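Local coordinates for UDP-L-Rhamnose Synthase (Acanthamoeba polyphaga mimivirus, PDB 7JID), which probably completes the synthesis of UDP-L-rhamnose as an NADP-dependent oxidoreductase of the RmlD-like Rossmann-fold family, at residues 71-76 against 80-85. Sequence-based numbering, arbitrary orientation.
Sequences DYLEQS and VENVKD. With NAP (NADP nicotinamide-adenine-dinucleotide phosphate), chain D.
Glu81 OE1 lies at the edge of the Tyr72 ring, near its plane and 3.3 Å from Tyr72 CE1, and the carboxylate is turned 41° from the ring. Tyr72 OH donates to Glu81 OE1 at 2.7 Å, reaching it on the syn side and 20° out of the carboxylate plane. Glu81 makes this reach with its chain extended beyond CG. Beside this polar pair, Leu73 packs crosswise on Asn82. Its CD2 touches Asn82 CB at 3.9 Å, while CD1 lies as near to the amide carbon CG. With CG anti to the backbone N (chi1 -171°), the Asn82 amide is carried across the end of the leucine; its OD1 accepts from Asn86 ND2, and ND2 donates to a water, 3.0 Å away, that in turn donates to Leu73 O. Gln75 NE2 returns to Tyr72 O at 3.1 Å, in the carbonyl plane on a lone pair. Three interactions thus join the loop after strand 54-57 to the start of helix 79-99 in the Rossmann-type domain: phenol to carboxylate, leucine to asparagine, and a water bridge. One turn further along that helix, Asp85 OD1 accepts from the adenine N6A of NADP at 2.9 Å, and its OD2 pairs with Arg61. Lys78, in a salt bridge with Glu81 OE2 and weakly bonded to Tyr72 OH, probably favours the ionised carboxylate, which suits it as acceptor for the hydroxyl.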
# COMPACT_ATOMS: atom_id res chain seq x y z
N ASP A 71 7.18 2.51 -16.33
CA ASP A 71 6.09 3.30 -16.93
C ASP A 71 4.81 2.44 -17.03
O ASP A 71 3.70 2.99 -17.09
CB ASP A 71 6.52 3.80 -18.31
CG ASP A 71 7.30 5.09 -18.23
OD1 ASP A 71 7.60 5.50 -17.11
OD2 ASP A 71 7.45 5.74 -19.31
N TYR A 72 4.97 1.13 -17.06
CA TYR A 72 3.89 0.13 -17.21
C TYR A 72 2.85 0.45 -16.13
O TYR A 72 1.64 0.33 -16.37
CB TYR A 72 4.45 -1.28 -17.06
CG TYR A 72 3.40 -2.34 -16.87
CD1 TYR A 72 3.15 -2.90 -15.62
CD2 TYR A 72 2.67 -2.78 -17.95
CE1 TYR A 72 2.15 -3.84 -15.44
CE2 TYR A 72 1.69 -3.74 -17.79
CZ TYR A 72 1.44 -4.30 -16.55
OH TYR A 72 0.43 -5.22 -16.44
N LEU A 73 3.29 0.79 -14.91
CA LEU A 73 2.37 0.95 -13.75
C LEU A 73 1.57 2.25 -13.80
O LEU A 73 0.68 2.38 -12.98
CB LEU A 73 3.13 0.89 -12.42
CG LEU A 73 3.94 -0.38 -12.23
CD1 LEU A 73 4.94 -0.21 -11.09
CD2 LEU A 73 3.00 -1.54 -11.97
N GLU A 74 1.84 3.16 -14.74
CA GLU A 74 1.13 4.46 -14.78
C GLU A 74 -0.21 4.34 -15.52
O GLU A 74 -1.04 5.25 -15.37
CB GLU A 74 2.03 5.53 -15.38
CG GLU A 74 3.37 5.68 -14.66
CD GLU A 74 3.24 6.06 -13.19
OE1 GLU A 74 2.12 6.47 -12.78
OE2 GLU A 74 4.26 5.97 -12.45
N GLN A 75 -0.42 3.24 -16.23
CA GLN A 75 -1.66 2.99 -17.02
C GLN A 75 -2.87 2.79 -16.10
O GLN A 75 -2.74 2.11 -15.04
CB GLN A 75 -1.55 1.73 -17.86
CG GLN A 75 -0.31 1.63 -18.72
CD GLN A 75 -0.35 0.34 -19.47
OE1 GLN A 75 -1.07 0.22 -20.47
NE2 GLN A 75 0.36 -0.66 -18.97
N SER A 76 -4.03 3.31 -16.48
CA SER A 76 -5.31 3.07 -15.76
C SER A 76 -5.52 1.56 -15.58
O SER A 76 -5.29 0.81 -16.52
CB SER A 76 -6.47 3.70 -16.47
OG SER A 76 -7.57 3.78 -15.57
N VAL A 80 -3.77 -1.66 -9.04
CA VAL A 80 -4.01 -2.93 -8.30
C VAL A 80 -2.79 -3.86 -8.45
O VAL A 80 -2.38 -4.49 -7.46
CB VAL A 80 -5.34 -3.60 -8.69
CG1 VAL A 80 -5.38 -3.99 -10.16
CG2 VAL A 80 -5.66 -4.76 -7.75
N GLU A 81 -2.21 -3.99 -9.64
CA GLU A 81 -1.01 -4.86 -9.83
C GLU A 81 0.17 -4.28 -9.05
O GLU A 81 0.89 -5.03 -8.43
CB GLU A 81 -0.62 -4.96 -11.29
CG GLU A 81 -1.72 -5.54 -12.15
CD GLU A 81 -1.28 -5.72 -13.59
OE1 GLU A 81 -0.07 -5.65 -13.87
OE2 GLU A 81 -2.17 -6.00 -14.42
N ASN A 82 0.32 -2.96 -9.07
CA ASN A 82 1.39 -2.25 -8.35
C ASN A 82 1.28 -2.62 -6.87
O ASN A 82 2.26 -3.12 -6.31
CB ASN A 82 1.26 -0.75 -8.62
CG ASN A 82 2.44 0.06 -8.11
OD1 ASN A 82 3.39 -0.50 -7.57
ND2 ASN A 82 2.42 1.37 -8.35
N VAL A 83 0.14 -2.36 -6.22
CA VAL A 83 0.10 -2.59 -4.75
C VAL A 83 0.22 -4.10 -4.50
O VAL A 83 0.87 -4.49 -3.54
CB VAL A 83 -1.17 -1.98 -4.14
CG1 VAL A 83 -1.18 -2.21 -2.65
CG2 VAL A 83 -1.18 -0.49 -4.44
N LYS A 84 -0.42 -4.93 -5.33
CA LYS A 84 -0.44 -6.40 -5.11
C LYS A 84 1.02 -6.90 -5.08
O LYS A 84 1.40 -7.69 -4.15
CB LYS A 84 -1.17 -7.09 -6.26
CG LYS A 84 -1.21 -8.61 -6.14
CD LYS A 84 -1.57 -9.35 -7.42
CE LYS A 84 -2.86 -8.90 -8.03
NZ LYS A 84 -2.90 -9.45 -9.41
N ASP A 85 1.81 -6.59 -6.10
CA ASP A 85 3.12 -7.24 -6.30
C ASP A 85 4.20 -6.49 -5.55
O ASP A 85 5.21 -7.13 -5.22
CB ASP A 85 3.41 -7.41 -7.79
CG ASP A 85 2.42 -8.32 -8.52
OD1 ASP A 85 1.79 -9.19 -7.87
OD2 ASP A 85 2.29 -8.15 -9.77
PA NAP D . 11.43 -9.75 -13.12
O1A NAP D . 12.34 -10.45 -14.11
O2A NAP D . 10.15 -9.16 -13.62
O5B NAP D . 11.17 -10.86 -12.03
C5B NAP D . 10.09 -10.73 -11.09
C4B NAP D . 9.46 -12.05 -10.68
O4B NAP D . 8.52 -11.86 -9.64
C3B NAP D . 8.74 -12.64 -11.89
O3B NAP D . 9.23 -14.00 -11.93
C2B NAP D . 7.28 -12.56 -11.47
O2B NAP D . 6.62 -13.72 -11.87
C1B NAP D . 7.32 -12.56 -9.94
N9A NAP D . 6.19 -12.02 -9.21
C8A NAP D . 5.70 -10.79 -9.30
N7A NAP D . 4.69 -10.63 -8.44
C5A NAP D . 4.53 -11.80 -7.80
C6A NAP D . 3.62 -12.26 -6.82
N6A NAP D . 2.70 -11.45 -6.36
N1A NAP D . 3.77 -13.57 -6.42
C2A NAP D . 4.75 -14.34 -6.92
N3A NAP D . 5.64 -13.98 -7.86
C4A NAP D . 5.54 -12.70 -8.29
O3 NAP D . 12.10 -8.57 -12.27
PN NAP D . 13.58 -8.56 -11.59
O1N NAP D . 14.18 -7.34 -12.26
O2N NAP D . 14.23 -9.87 -11.44
O5D NAP D . 13.20 -8.00 -10.16
C5D NAP D . 12.94 -8.68 -8.94
C4D NAP D . 12.18 -7.69 -8.01
O4D NAP D . 12.94 -7.51 -6.86
C3D NAP D . 12.09 -6.34 -8.68
O3D NAP D . 11.19 -5.41 -7.99
C2D NAP D . 13.62 -6.11 -8.60
O2D NAP D . 14.14 -4.79 -8.80
C1D NAP D . 13.96 -6.57 -7.21
P2B NAP D . 5.36 -13.66 -12.84
O1X NAP D . 5.82 -13.44 -14.21
O2X NAP D . 4.93 -15.13 -12.64
O3X NAP D . 4.30 -12.65 -12.40
O HOH W 1 0.21 2.29 -10.18